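Local coordinates for capsid fiber protein (Bacillus phage phi29, PDB 6QYY), which forms the head fibers of the phage, whose trimeric N-terminal base probably attaches them to the capsid surface, at residues E35-D40 with L77-D82; R8-V13 with I27-H32. All blocks are in the same frame, centred on the assembly; numbering follows the deposited sequence.

Two ways of joining distant parts of a small all-beta chain are compared here. Contact 2 (8-13 with 27-32) pairs two strands inside a mixed sheet, so its bonds run backbone to backbone and become sparser where strand 3-9 ends. Contact 1 (35-40 with 77-82) lies nearer the centre of the chain and sets an irregular loop against the end of a strand from the other, antiparallel sheet; it uses one backbone bond and one hydroxyl. Both are partly buried, with exposed charged side chains at their margins and a bridging water. Their centres are about 16 Å apart, and they touch where Asp82 O packs against His32 ND1.

Contact 1: E35-D40 with L77-D82; sequences ENTIPD and LTTGKD
Glu35 reaches over the turn that follows strand 76-79 and meets it along nearly its whole length. Its CB lies 3.6 Å from Gly80 O, and CG is as near to the carbonyl oxygen of Thr79. Because CG stands anti to the backbone N (chi1 -173°) and the chain stays extended beyond it, the carboxylate is carried out to the aliphatic part of Lys81. There CD packs against Lys81 CD and CE, and both oxygens approach CE from one side, OE1 and OE2 each 3.1 Å from Lys81 CE, which stands out of the carboxylate plane. The lysine bends at its last torsion, which leaves NZ 4.4 Å from Glu35 OE1, too far for a salt bridge, although the opposite charges probably still attract. The principle illustrated is the joining of two beta sheets through an irregular connection: residues 35-40 link strands 28-32 and 41-42 of the mixed sheet, yet they rest on the end of a strand from the antiparallel one. An almost straight bond of 2.8 Å runs from Asn36 N to Thr79 O, the donor tilted 32° out of the carbonyl plane. The same oxygen accepts a second hydrogen from a water that also donates to Asn36 OD1, linking the side-chain amide to the Thr79 carbonyl. One residue on, the hydroxyl of Thr79 OG1 donates to Thr37 O over 2.8 Å, while Pro39 CD lies beside that hydroxyl. Thr78 OG1 lies close to Asn36 CA but donates its hydrogen to Thr93 O.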
loop_
_atom_site.group_PDB
_atom_site.type_symbol
_atom_site.label_atom_id
_atom_site.label_comp_id
_atom_site.label_asym_id
_atom_site.label_seq_id
_atom_site.Cartn_x
_atom_site.Cartn_y
_atom_site.Cartn_z
ATOM N N GLU A 35 -2.900 22.034 -1.931
ATOM C CA GLU A 35 -1.503 22.123 -2.332
ATOM C C GLU A 35 -0.565 21.757 -1.179
ATOM O O GLU A 35 -0.803 22.119 -0.025
ATOM C CB GLU A 35 -1.218 23.538 -2.828
ATOM C CG GLU A 35 0.147 23.723 -3.429
ATOM C CD GLU A 35 0.389 25.150 -3.863
ATOM O OE1 GLU A 35 -0.438 26.023 -3.519
ATOM O OE2 GLU A 35 1.397 25.398 -4.555
ATOM N N ASN A 36 0.490 21.001 -1.507
ATOM C CA ASN A 36 1.514 20.507 -0.582
ATOM C C ASN A 36 0.973 19.565 0.499
ATOM O O ASN A 36 1.604 19.401 1.545
ATOM C CB ASN A 36 2.277 21.669 0.067
ATOM C CG ASN A 36 3.031 22.491 -0.948
ATOM O OD1 ASN A 36 3.856 21.966 -1.697
ATOM N ND2 ASN A 36 2.728 23.781 -1.006
ATOM N N THR A 37 -0.165 18.910 0.285
ATOM C CA THR A 37 -0.644 17.922 1.239
ATOM C C THR A 37 -0.588 16.529 0.620
ATOM O O THR A 37 -0.456 16.368 -0.597
ATOM C CB THR A 37 -2.073 18.229 1.704
ATOM O OG1 THR A 37 -2.982 18.057 0.610
ATOM C CG2 THR A 37 -2.170 19.652 2.211
ATOM N N ILE A 38 -0.679 15.518 1.476
ATOM C CA ILE A 38 -0.771 14.135 1.009
ATOM C C ILE A 38 -2.216 13.859 0.610
ATOM O O ILE A 38 -3.124 13.995 1.444
ATOM C CB ILE A 38 -0.308 13.137 2.081
ATOM C CG1 ILE A 38 1.091 13.487 2.600
ATOM C CG2 ILE A 38 -0.396 11.710 1.537
ATOM C CD1 ILE A 38 2.200 13.316 1.580
ATOM N N PRO A 39 -2.476 13.464 -0.631
ATOM C CA PRO A 39 -3.853 13.191 -1.041
ATOM C C PRO A 39 -4.382 11.927 -0.389
ATOM O O PRO A 39 -3.631 11.049 0.047
ATOM C CB PRO A 39 -3.741 13.016 -2.561
ATOM C CG PRO A 39 -2.358 12.500 -2.763
ATOM C CD PRO A 39 -1.516 13.225 -1.721
ATOM N N ASP A 40 -5.708 11.850 -0.324
ATOM C CA ASP A 40 -6.378 10.637 0.136
ATOM C C ASP A 40 -6.606 9.649 -1.004
ATOM O O ASP A 40 -6.461 8.435 -0.812
ATOM C CB ASP A 40 -7.710 10.991 0.800
ATOM C CG ASP A 40 -7.531 11.818 2.061
ATOM O OD1 ASP A 40 -6.595 11.520 2.851
ATOM O OD2 ASP A 40 -8.317 12.771 2.273
ATOM N N LEU A 77 7.046 13.825 -6.133
ATOM C CA LEU A 77 5.822 14.564 -6.413
ATOM C C LEU A 77 5.018 14.827 -5.151
ATOM O O LEU A 77 4.960 13.981 -4.250
ATOM C CB LEU A 77 4.940 13.784 -7.401
ATOM C CG LEU A 77 5.584 13.507 -8.754
ATOM C CD1 LEU A 77 4.620 12.731 -9.649
ATOM C CD2 LEU A 77 5.998 14.812 -9.446
ATOM N N THR A 78 4.362 15.991 -5.124
ATOM C CA THR A 78 3.363 16.376 -4.132
ATOM C C THR A 78 2.180 17.018 -4.851
ATOM O O THR A 78 2.181 17.180 -6.072
ATOM C CB THR A 78 3.945 17.358 -3.102
ATOM O OG1 THR A 78 3.029 17.500 -2.002
ATOM C CG2 THR A 78 4.159 18.721 -3.751
ATOM N N THR A 79 1.165 17.396 -4.080
ATOM C CA THR A 79 -0.001 18.061 -4.644
ATOM C C THR A 79 0.324 19.511 -4.998
ATOM O O THR A 79 0.882 20.248 -4.180
ATOM C CB THR A 79 -1.152 18.015 -3.643
ATOM O OG1 THR A 79 -1.376 16.665 -3.244
ATOM C CG2 THR A 79 -2.426 18.571 -4.260
ATOM N N GLY A 80 -0.014 19.915 -6.219
ATOM C CA GLY A 80 0.072 21.302 -6.652
ATOM C C GLY A 80 -1.266 22.015 -6.582
ATOM O O GLY A 80 -2.126 21.692 -5.753
ATOM N N LYS A 81 -1.443 23.010 -7.453
ATOM C CA LYS A 81 -2.716 23.721 -7.551
ATOM C C LYS A 81 -3.793 22.846 -8.197
ATOM O O LYS A 81 -3.513 22.042 -9.091
ATOM C CB LYS A 81 -2.558 24.991 -8.382
ATOM C CG LYS A 81 -1.363 25.867 -8.039
ATOM C CD LYS A 81 -1.310 26.222 -6.572
ATOM C CE LYS A 81 -0.306 27.354 -6.310
ATOM N NZ LYS A 81 -0.580 28.579 -7.102
ATOM N N ASP A 82 -5.045 23.036 -7.754
ATOM C CA ASP A 82 -6.215 22.369 -8.350
ATOM C C ASP A 82 -6.065 20.849 -8.388
ATOM O O ASP A 82 -6.567 20.188 -9.307
ATOM C CB ASP A 82 -6.491 22.891 -9.762
ATOM C CG ASP A 82 -6.666 24.401 -9.804
ATOM O OD1 ASP A 82 -6.729 25.016 -8.722
ATOM O OD2 ASP A 82 -6.732 24.971 -10.916
HETATM O O HOH W 1 3.242 21.996 -4.333
#

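Contact 2: R8-V13 with I27-H32; sequences RAKSNV and IIEISH
Arg8 and Glu29, then Ala9 and Ile30, pair as neighbours in parallel strands. Three backbone bonds join them: Arg8 N to Ile28 O (3.0 Å), Ile30 N to Arg8 O (2.9 Å) and Lys10 N to Ile30 O (2.9 Å). Strand pairing ends at Ala9, Lys10 N adding one last bond; beyond it a water bonds Ser11 OG, donates to Asn12 O and accepts from His32 N of strand 28-32. Polar side chains meet carbon against oxygen, without hydrogen bonding each other. Lys10 crosses Glu29 at about a right angle, with Lys10 CB 3.3 Å from Glu29 OE2, and Ser11 OG lies equally near Ser31 CB. Over one face of the His32 ring sits Asn12 O, 3.6 Å above its plane and offset toward the rim, while NE2 accepts from Met14 N. Apolar contact is looser: Ala9 CB and Val13 CG2 approach Ile30 CG1 and CD1, respectively. Ile30 CG1 lies between the backbone N and the carbonyl carbon (chi1 59°), bringing it close to Ala9 CA and Arg8 O. Strand 28-32 lies between strands 18-23 and 3-9 in the mixed sheet, with strand 52-57 beyond the latter and Ile28 packing on Val73 of the second subunit.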
loop_
_atom_site.group_PDB
_atom_site.type_symbol
_atom_site.label_atom_id
_atom_site.label_comp_id
_atom_site.label_asym_id
_atom_site.label_seq_id
_atom_site.Cartn_x
_atom_site.Cartn_y
_atom_site.Cartn_z
ATOM N N ARG A 8 -20.215 13.075 -1.901
ATOM C CA ARG A 8 -20.740 14.290 -2.505
ATOM C C ARG A 8 -19.564 15.213 -2.781
ATOM O O ARG A 8 -18.682 15.367 -1.938
ATOM C CB ARG A 8 -21.770 14.975 -1.590
ATOM C CG ARG A 8 -22.436 16.182 -2.223
ATOM C CD ARG A 8 -23.571 16.742 -1.362
ATOM N NE ARG A 8 -24.549 15.736 -0.929
ATOM C CZ ARG A 8 -25.620 15.364 -1.627
ATOM N NH1 ARG A 8 -25.862 15.890 -2.821
ATOM N NH2 ARG A 8 -26.451 14.456 -1.135
ATOM N N ALA A 9 -19.535 15.810 -3.968
ATOM C CA ALA A 9 -18.484 16.763 -4.293
ATOM C C ALA A 9 -18.759 18.073 -3.571
ATOM O O ALA A 9 -19.808 18.691 -3.777
ATOM C CB ALA A 9 -18.419 16.985 -5.803
ATOM N N LYS A 10 -17.828 18.506 -2.730
ATOM C CA LYS A 10 -18.017 19.778 -2.047
ATOM C C LYS A 10 -17.556 20.964 -2.880
ATOM O O LYS A 10 -17.925 22.104 -2.578
ATOM C CB LYS A 10 -17.319 19.745 -0.681
ATOM C CG LYS A 10 -15.944 20.346 -0.598
ATOM C CD LYS A 10 -15.615 20.576 0.879
ATOM C CE LYS A 10 -14.295 21.305 1.076
ATOM N NZ LYS A 10 -14.119 21.781 2.484
ATOM N N SER A 11 -16.788 20.715 -3.933
ATOM C CA SER A 11 -16.453 21.701 -4.942
ATOM C C SER A 11 -16.229 20.924 -6.228
ATOM O O SER A 11 -16.178 19.693 -6.216
ATOM C CB SER A 11 -15.223 22.513 -4.545
ATOM O OG SER A 11 -14.200 21.646 -4.095
ATOM N N ASN A 12 -16.110 21.637 -7.343
ATOM C CA ASN A 12 -15.972 20.932 -8.611
ATOM C C ASN A 12 -14.718 20.061 -8.604
ATOM O O ASN A 12 -13.660 20.477 -8.127
ATOM C CB ASN A 12 -15.932 21.927 -9.770
ATOM C CG ASN A 12 -17.264 22.634 -9.977
ATOM O OD1 ASN A 12 -18.318 21.994 -10.062
ATOM N ND2 ASN A 12 -17.219 23.954 -10.074
ATOM N N VAL A 13 -14.853 18.836 -9.106
ATOM C CA VAL A 13 -13.751 17.881 -9.158
ATOM C C VAL A 13 -13.516 17.507 -10.615
ATOM O O VAL A 13 -14.452 17.114 -11.327
ATOM C CB VAL A 13 -14.034 16.631 -8.303
ATOM C CG1 VAL A 13 -13.040 15.513 -8.619
ATOM C CG2 VAL A 13 -14.001 16.977 -6.813
ATOM N N ILE A 27 -22.395 12.338 5.126
ATOM C CA ILE A 27 -21.786 11.843 3.898
ATOM C C ILE A 27 -20.352 12.338 3.845
ATOM O O ILE A 27 -20.020 13.389 4.407
ATOM C CB ILE A 27 -22.596 12.292 2.655
ATOM C CG1 ILE A 27 -22.256 11.416 1.454
ATOM C CG2 ILE A 27 -22.382 13.798 2.357
ATOM C CD1 ILE A 27 -23.252 11.536 0.335
ATOM N N ILE A 28 -19.489 11.555 3.192
ATOM C CA ILE A 28 -18.128 11.982 2.901
ATOM C C ILE A 28 -18.180 12.948 1.741
ATOM O O ILE A 28 -18.891 12.716 0.760
ATOM C CB ILE A 28 -17.216 10.786 2.565
ATOM C CG1 ILE A 28 -16.889 9.986 3.810
ATOM C CG2 ILE A 28 -15.897 11.263 1.960
ATOM C CD1 ILE A 28 -16.103 10.768 4.880
ATOM N N GLU A 29 -17.448 14.046 1.852
ATOM C CA GLU A 29 -17.316 14.968 0.740
ATOM C C GLU A 29 -15.931 14.822 0.122
ATOM O O GLU A 29 -14.962 14.487 0.807
ATOM C CB GLU A 29 -17.601 16.408 1.188
ATOM C CG GLU A 29 -19.039 16.559 1.681
ATOM C CD GLU A 29 -19.466 18.000 1.913
ATOM O OE1 GLU A 29 -20.675 18.300 1.759
ATOM O OE2 GLU A 29 -18.601 18.830 2.266
ATOM N N ILE A 30 -15.858 14.997 -1.192
ATOM C CA ILE A 30 -14.584 14.993 -1.893
ATOM C C ILE A 30 -14.344 16.375 -2.480
ATOM O O ILE A 30 -15.278 17.134 -2.775
ATOM C CB ILE A 30 -14.527 13.920 -3.001
ATOM C CG1 ILE A 30 -15.637 14.147 -4.018
ATOM C CG2 ILE A 30 -14.589 12.495 -2.414
ATOM C CD1 ILE A 30 -15.478 13.286 -5.287
ATOM N N SER A 31 -13.072 16.695 -2.653
ATOM C CA SER A 31 -12.643 17.925 -3.303
ATOM C C SER A 31 -11.191 17.705 -3.685
ATOM O O SER A 31 -10.561 16.740 -3.247
ATOM C CB SER A 31 -12.817 19.152 -2.395
ATOM O OG SER A 31 -12.167 18.964 -1.154
ATOM N N HIS A 32 -10.670 18.604 -4.514
ATOM C CA HIS A 32 -9.256 18.558 -4.851
ATOM C C HIS A 32 -8.408 18.648 -3.593
ATOM O O HIS A 32 -8.632 19.512 -2.739
ATOM C CB HIS A 32 -8.903 19.700 -5.804
ATOM C CG HIS A 32 -9.483 19.525 -7.165
ATOM N ND1 HIS A 32 -9.717 20.579 -8.022
ATOM C CD2 HIS A 32 -9.895 18.410 -7.813
ATOM C CE1 HIS A 32 -10.245 20.120 -9.143
ATOM N NE2 HIS A 32 -10.360 18.806 -9.043
HETATM O O HOH W 2 -12.547 20.451 -5.643
#